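GCN5 like acetylase + bromodomain (Cryptosporidium parvum, PDB 4LDF) probably acetylates histone H3 as a GCN5-type transcriptional coactivator, this chain being its bromodomain, a helical bundle of the kind that reads acetyl-lysine. Local coordinates at residues A[23-28]-A[104-109]; A[52-57]-A[78-83]. All blocks are in the same frame, centred on the assembly; numbering follows the deposited sequence.

Contact 1: residues A[23-28]-A[104-109]; sequences DTLSRH and AFIWPM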
loop_
_atom_site.group_PDB
_atom_site.type_symbol
_atom_site.label_atom_id
_atom_site.label_comp_id
_atom_site.label_asym_id
_atom_site.label_seq_id
_atom_site.Cartn_x
_atom_site.Cartn_y
_atom_site.Cartn_z
ATOM N N ASP A 23 5.791 -2.145 6.554
ATOM C CA ASP A 23 6.796 -1.363 7.272
ATOM C C ASP A 23 8.010 -1.132 6.370
ATOM O O ASP A 23 8.427 0.003 6.240
ATOM C CB ASP A 23 7.186 -1.988 8.631
ATOM C CG ASP A 23 7.872 -0.998 9.568
ATOM O OD1 ASP A 23 8.921 -1.350 10.135
ATOM O OD2 ASP A 23 7.376 0.151 9.696
ATOM N N THR A 24 8.509 -2.177 5.677
ATOM C CA THR A 24 9.617 -2.018 4.724
ATOM C C THR A 24 9.238 -0.985 3.658
ATOM O O THR A 24 10.026 -0.071 3.376
ATOM C CB THR A 24 9.996 -3.371 4.069
ATOM O OG1 THR A 24 10.616 -4.172 5.058
ATOM C CG2 THR A 24 10.983 -3.204 2.888
ATOM N N LEU A 25 8.032 -1.154 3.061
ATOM C CA LEU A 25 7.507 -0.252 2.045
ATOM C C LEU A 25 7.454 1.180 2.540
ATOM O O LEU A 25 7.989 2.057 1.868
ATOM C CB LEU A 25 6.139 -0.713 1.504
ATOM C CG LEU A 25 5.483 0.190 0.456
ATOM C CD1 LEU A 25 6.208 0.118 -0.915
ATOM C CD2 LEU A 25 4.006 -0.148 0.295
ATOM N N SER A 26 6.827 1.421 3.704
ATOM C CA SER A 26 6.681 2.763 4.295
ATOM C C SER A 26 7.996 3.471 4.594
ATOM O O SER A 26 8.050 4.693 4.481
ATOM C CB SER A 26 5.811 2.722 5.548
ATOM O OG SER A 26 6.374 1.859 6.520
ATOM N N ARG A 27 9.051 2.715 4.968
ATOM C CA ARG A 27 10.377 3.266 5.291
ATOM C C ARG A 27 11.130 3.781 4.066
ATOM O O ARG A 27 12.067 4.572 4.222
ATOM C CB ARG A 27 11.223 2.284 6.116
ATOM C CG ARG A 27 10.589 1.975 7.475
ATOM C CD ARG A 27 11.348 0.908 8.216
ATOM N NE ARG A 27 11.300 1.130 9.658
ATOM C CZ ARG A 27 12.035 2.030 10.303
ATOM N NH1 ARG A 27 11.930 2.163 11.614
ATOM N NH2 ARG A 27 12.886 2.804 9.639
ATOM N N HIS A 28 10.714 3.372 2.858
ATOM C CA HIS A 28 11.309 3.905 1.626
ATOM C C HIS A 28 11.007 5.412 1.616
ATOM O O HIS A 28 9.864 5.799 1.834
ATOM C CB HIS A 28 10.690 3.260 0.372
ATOM C CG HIS A 28 11.476 3.523 -0.876
ATOM N ND1 HIS A 28 11.550 4.787 -1.437
ATOM C CD2 HIS A 28 12.150 2.657 -1.669
ATOM C CE1 HIS A 28 12.289 4.657 -2.521
ATOM N NE2 HIS A 28 12.657 3.388 -2.712
ATOM N N ALA A 104 7.675 -1.943 -7.874
ATOM C CA ALA A 104 8.797 -2.761 -8.331
ATOM C C ALA A 104 9.707 -3.103 -7.156
ATOM O O ALA A 104 10.194 -4.226 -7.077
ATOM C CB ALA A 104 9.589 -2.016 -9.401
ATOM N N PHE A 105 9.914 -2.146 -6.228
ATOM C CA PHE A 105 10.758 -2.340 -5.042
ATOM C C PHE A 105 10.174 -3.401 -4.084
ATOM O O PHE A 105 10.926 -4.247 -3.600
ATOM C CB PHE A 105 10.966 -0.989 -4.308
ATOM C CG PHE A 105 11.412 -1.065 -2.866
ATOM C CD1 PHE A 105 12.756 -1.228 -2.543
ATOM C CD2 PHE A 105 10.491 -0.934 -1.824
ATOM C CE1 PHE A 105 13.167 -1.302 -1.205
ATOM C CE2 PHE A 105 10.907 -0.976 -0.491
ATOM C CZ PHE A 105 12.238 -1.181 -0.187
ATOM N N ILE A 106 8.848 -3.345 -3.819
ATOM C CA ILE A 106 8.159 -4.235 -2.860
ATOM C C ILE A 106 7.661 -5.597 -3.379
ATOM O O ILE A 106 7.469 -6.514 -2.567
ATOM C CB ILE A 106 7.077 -3.474 -2.032
ATOM C CG1 ILE A 106 6.885 -4.066 -0.606
ATOM C CG2 ILE A 106 5.748 -3.380 -2.788
ATOM C CD1 ILE A 106 8.115 -3.971 0.356
ATOM N N TRP A 107 7.442 -5.726 -4.703
ATOM C CA TRP A 107 6.965 -6.973 -5.332
ATOM C C TRP A 107 7.831 -8.204 -4.997
ATOM O O TRP A 107 7.232 -9.233 -4.674
ATOM C CB TRP A 107 6.653 -6.818 -6.834
ATOM C CG TRP A 107 5.217 -7.125 -7.179
ATOM C CD1 TRP A 107 4.765 -8.099 -8.028
ATOM C CD2 TRP A 107 4.045 -6.442 -6.694
ATOM N NE1 TRP A 107 3.391 -8.098 -8.061
ATOM C CE2 TRP A 107 2.922 -7.079 -7.269
ATOM C CE3 TRP A 107 3.833 -5.386 -5.780
ATOM C CZ2 TRP A 107 1.603 -6.695 -6.962
ATOM C CZ3 TRP A 107 2.535 -4.971 -5.529
ATOM C CH2 TRP A 107 1.438 -5.625 -6.112
ATOM N N PRO A 108 9.195 -8.136 -4.984
ATOM C CA PRO A 108 9.983 -9.310 -4.552
ATOM C C PRO A 108 9.608 -9.802 -3.141
ATOM O O PRO A 108 9.497 -11.010 -2.947
ATOM C CB PRO A 108 11.428 -8.791 -4.558
ATOM C CG PRO A 108 11.436 -7.696 -5.534
ATOM C CD PRO A 108 10.094 -7.029 -5.379
ATOM N N MET A 109 9.424 -8.881 -2.167
ATOM C CA MET A 109 9.060 -9.241 -0.781
ATOM C C MET A 109 7.660 -9.867 -0.731
ATOM O O MET A 109 7.436 -10.767 0.063
ATOM C CB MET A 109 9.126 -8.005 0.147
ATOM C CG MET A 109 8.938 -8.329 1.624
ATOM S SD MET A 109 9.335 -6.937 2.694
ATOM C CE MET A 109 9.483 -7.792 4.242
#
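His28 and Phe105 make the one aromatic pair here, an edge-to-face stack with centroids 4.9 Å apart and planes at 73°. His28 sends CD2 straight over the middle of the Phe105 ring, 3.8 Å above its plane. With CG anti to the backbone N (chi1 -166°), the imidazole is carried across to the phenyl, while its ND1 is hydrogen-bonded to the backbone N of Asn30.

The rest is aliphatic and sulfur packing. Leu25 and Ile106 meet at about a right angle: Leu25 CD1 lies 3.9 Å from Ile106 CB, and Leu25 CB rests on the CG1-CD1 arm of the same isoleucine. Thr24 CG2 touches two neighbours, Phe105 CZ and Ile106 CD1, each at 3.9 Å. On its other branch, Thr24 OG1 sits 3.9 Å from Met109 SD, but that hydroxyl is hydrogen-bonded to Gln20 O within its own helix.

Segments 23-27 and 104-109 run antiparallel, their axes at 162° and 10.3 Å apart at closest; they belong to the first and last helices of a bromodomain's left-handed four-helix bundle. Polar groups of Thr24 and His28 find partners on their own side, and between these segments packing and the ring pair act, the latter from just past the helix end.

Contact 2: residues A[52-57]-A[78-83]; sequences EPTDIQ and LKRMFD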
loop_
_atom_site.group_PDB
_atom_site.type_symbol
_atom_site.label_atom_id
_atom_site.label_comp_id
_atom_site.label_asym_id
_atom_site.label_seq_id
_atom_site.Cartn_x
_atom_site.Cartn_y
_atom_site.Cartn_z
ATOM N N GLU A 52 -12.481 3.457 -3.918
ATOM C CA GLU A 52 -11.968 2.368 -3.084
ATOM C C GLU A 52 -10.561 2.792 -2.627
ATOM O O GLU A 52 -9.561 2.201 -3.055
ATOM C CB GLU A 52 -11.952 1.031 -3.865
ATOM C CG GLU A 52 -13.334 0.460 -4.158
ATOM C CD GLU A 52 -13.433 -0.634 -5.209
ATOM O OE1 GLU A 52 -12.573 -1.546 -5.236
ATOM O OE2 GLU A 52 -14.418 -0.603 -5.981
ATOM N N PRO A 53 -10.438 3.871 -1.813
ATOM C CA PRO A 53 -9.097 4.282 -1.384
ATOM C C PRO A 53 -8.501 3.310 -0.367
ATOM O O PRO A 53 -9.226 2.544 0.279
ATOM C CB PRO A 53 -9.333 5.668 -0.768
ATOM C CG PRO A 53 -10.705 5.609 -0.241
ATOM C CD PRO A 53 -11.478 4.721 -1.185
ATOM N N THR A 54 -7.176 3.348 -0.249
ATOM C CA THR A 54 -6.393 2.600 0.716
ATOM C C THR A 54 -5.067 3.312 0.890
ATOM O O THR A 54 -4.739 4.204 0.105
ATOM C CB THR A 54 -6.313 1.086 0.387
ATOM O OG1 THR A 54 -5.794 0.413 1.540
ATOM C CG2 THR A 54 -5.450 0.783 -0.832
ATOM N N ASP A 55 -4.302 2.912 1.908
ATOM C CA ASP A 55 -3.015 3.505 2.268
ATOM C C ASP A 55 -2.289 2.547 3.211
ATOM O O ASP A 55 -2.876 1.552 3.661
ATOM C CB ASP A 55 -3.227 4.875 2.956
ATOM C CG ASP A 55 -4.105 4.772 4.199
ATOM O OD1 ASP A 55 -3.550 4.661 5.302
ATOM O OD2 ASP A 55 -5.349 4.770 4.052
ATOM N N ILE A 56 -1.018 2.851 3.515
ATOM C CA ILE A 56 -0.184 1.995 4.376
ATOM C C ILE A 56 -0.708 1.833 5.804
ATOM O O ILE A 56 -0.670 0.716 6.327
ATOM C CB ILE A 56 1.318 2.360 4.287
ATOM C CG1 ILE A 56 1.824 2.151 2.833
ATOM C CG2 ILE A 56 2.177 1.533 5.308
ATOM C CD1 ILE A 56 3.151 2.863 2.453
ATOM N N GLN A 57 -1.224 2.924 6.416
ATOM C CA GLN A 57 -1.739 2.927 7.783
ATOM C C GLN A 57 -2.987 2.034 7.871
ATOM O O GLN A 57 -3.109 1.259 8.823
ATOM C CB GLN A 57 -2.013 4.386 8.229
ATOM C CG GLN A 57 -2.555 4.583 9.636
ATOM C CD GLN A 57 -2.956 6.033 9.845
ATOM O OE1 GLN A 57 -4.114 6.425 9.644
ATOM N NE2 GLN A 57 -1.990 6.873 10.188
ATOM N N LEU A 78 -2.917 -3.901 -1.967
ATOM C CA LEU A 78 -1.632 -3.243 -2.181
ATOM C C LEU A 78 -1.509 -2.800 -3.637
ATOM O O LEU A 78 -1.045 -1.683 -3.876
ATOM C CB LEU A 78 -0.438 -4.133 -1.762
ATOM C CG LEU A 78 0.966 -3.533 -1.987
ATOM C CD1 LEU A 78 1.188 -2.279 -1.130
ATOM C CD2 LEU A 78 2.045 -4.570 -1.741
ATOM N N LYS A 79 -1.932 -3.650 -4.606
ATOM C CA LYS A 79 -1.895 -3.272 -6.029
ATOM C C LYS A 79 -2.813 -2.074 -6.270
ATOM O O LYS A 79 -2.410 -1.136 -6.958
ATOM C CB LYS A 79 -2.286 -4.429 -6.966
ATOM C CG LYS A 79 -1.906 -4.117 -8.407
ATOM C CD LYS A 79 -2.585 -5.005 -9.407
ATOM C CE LYS A 79 -2.047 -4.743 -10.797
ATOM N NZ LYS A 79 -2.671 -3.543 -11.432
ATOM N N ARG A 80 -4.041 -2.118 -5.698
ATOM C CA ARG A 80 -5.049 -1.058 -5.744
ATOM C C ARG A 80 -4.464 0.259 -5.199
ATOM O O ARG A 80 -4.722 1.310 -5.779
ATOM C CB ARG A 80 -6.320 -1.479 -4.962
ATOM C CG ARG A 80 -7.367 -0.342 -4.793
ATOM C CD ARG A 80 -8.812 -0.803 -4.615
ATOM N NE ARG A 80 -8.960 -1.951 -3.714
ATOM C CZ ARG A 80 -9.030 -1.878 -2.388
ATOM N NH1 ARG A 80 -9.182 -2.978 -1.665
ATOM N NH2 ARG A 80 -8.948 -0.702 -1.774
ATOM N N MET A 81 -3.631 0.207 -4.123
ATOM C CA MET A 81 -3.008 1.443 -3.628
ATOM C C MET A 81 -2.205 2.144 -4.761
ATOM O O MET A 81 -2.337 3.358 -4.948
ATOM C CB MET A 81 -2.094 1.169 -2.425
ATOM C CG MET A 81 -1.663 2.446 -1.722
ATOM S SD MET A 81 -0.445 2.179 -0.429
ATOM C CE MET A 81 1.033 1.742 -1.447
ATOM N N PHE A 82 -1.394 1.383 -5.495
ATOM C CA PHE A 82 -0.574 1.935 -6.595
ATOM C C PHE A 82 -1.416 2.337 -7.823
ATOM O O PHE A 82 -1.173 3.391 -8.428
ATOM C CB PHE A 82 0.556 0.971 -6.953
ATOM C CG PHE A 82 1.564 0.791 -5.838
ATOM C CD1 PHE A 82 2.337 1.866 -5.396
ATOM C CD2 PHE A 82 1.792 -0.462 -5.279
ATOM C CE1 PHE A 82 3.276 1.701 -4.371
ATOM C CE2 PHE A 82 2.764 -0.636 -4.291
ATOM C CZ PHE A 82 3.500 0.444 -3.846
ATOM N N ASP A 83 -2.455 1.535 -8.121
ATOM C CA ASP A 83 -3.392 1.775 -9.208
ATOM C C ASP A 83 -4.191 3.063 -8.998
ATOM O O ASP A 83 -4.301 3.853 -9.938
ATOM C CB ASP A 83 -4.314 0.557 -9.432
ATOM C CG ASP A 83 -3.659 -0.604 -10.170
ATOM O OD1 ASP A 83 -2.607 -0.386 -10.823
ATOM O OD2 ASP A 83 -4.212 -1.716 -10.130
#
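Arg80 reaches over to the backbone of Glu52 and donates from NH2 to Glu52 O, 3.2 Å away with an N-H...O angle of 152°. The donor stands above the carbonyl plane, 61° out of it. That carbonyl also accepts a hydrogen bond from Asn84 ND2, so two side chains of helix 71-88 grip one oxygen. The carboxylate of Glu52 adds a long salt bridge, OE1 to Arg80 NE at 3.9 Å; it lies well out of the guanidinium plane, and only charge acts there.

A bend at chi3 (42°) brings NH2 toward Glu52 O. Before the guanidinium, the aliphatic part of the arginine packs on the glutamate, Arg80 CD to Glu52 CB at 3.7 Å. Next along, Thr54 CG2 presses on Met81 CB, also at 3.7 Å, while Thr54 OG1 is hydrogen-bonded to Glu77 OE1. Deeper still, Met81 SD lies 4.0 Å from both Asp55 CA and Ile56 CG1.

Asp55 N-caps helix 56-64, its OD2 hydrogen-bonded to Thr58 OG1. Here the end of the long ZA loop of the bromodomain, leading into that helix, packs on the flank of helix 71-88: one hydrogen bond and a long charge pair, probably screened by solvent, toward the exposed end, thioether and aliphatic carbons further in.

Contact 1 and contact 2 belong to one helical bundle, their centres about 13 Å apart, and they meet through the core. Leu25 is the main bridge: its CD2 lies 3.8 Å from Ile56 CD1 and also 3.8 Å from Leu78 CD1, so helix 14-27 touches both partners of contact 2. Trp107 CZ3 joins helix 93-110 to segment 78-83, 3.8 Å from Leu78 CD2. Contact 1 joins the first and last bundle helices in sequence, and contact 2 joins segments that lie between them in the chain. In bromodomains the acetyl-lysine pocket lies between the interhelical loops at one end of such a bundle, and the loop ending in 52-57 is probably one of those lining it.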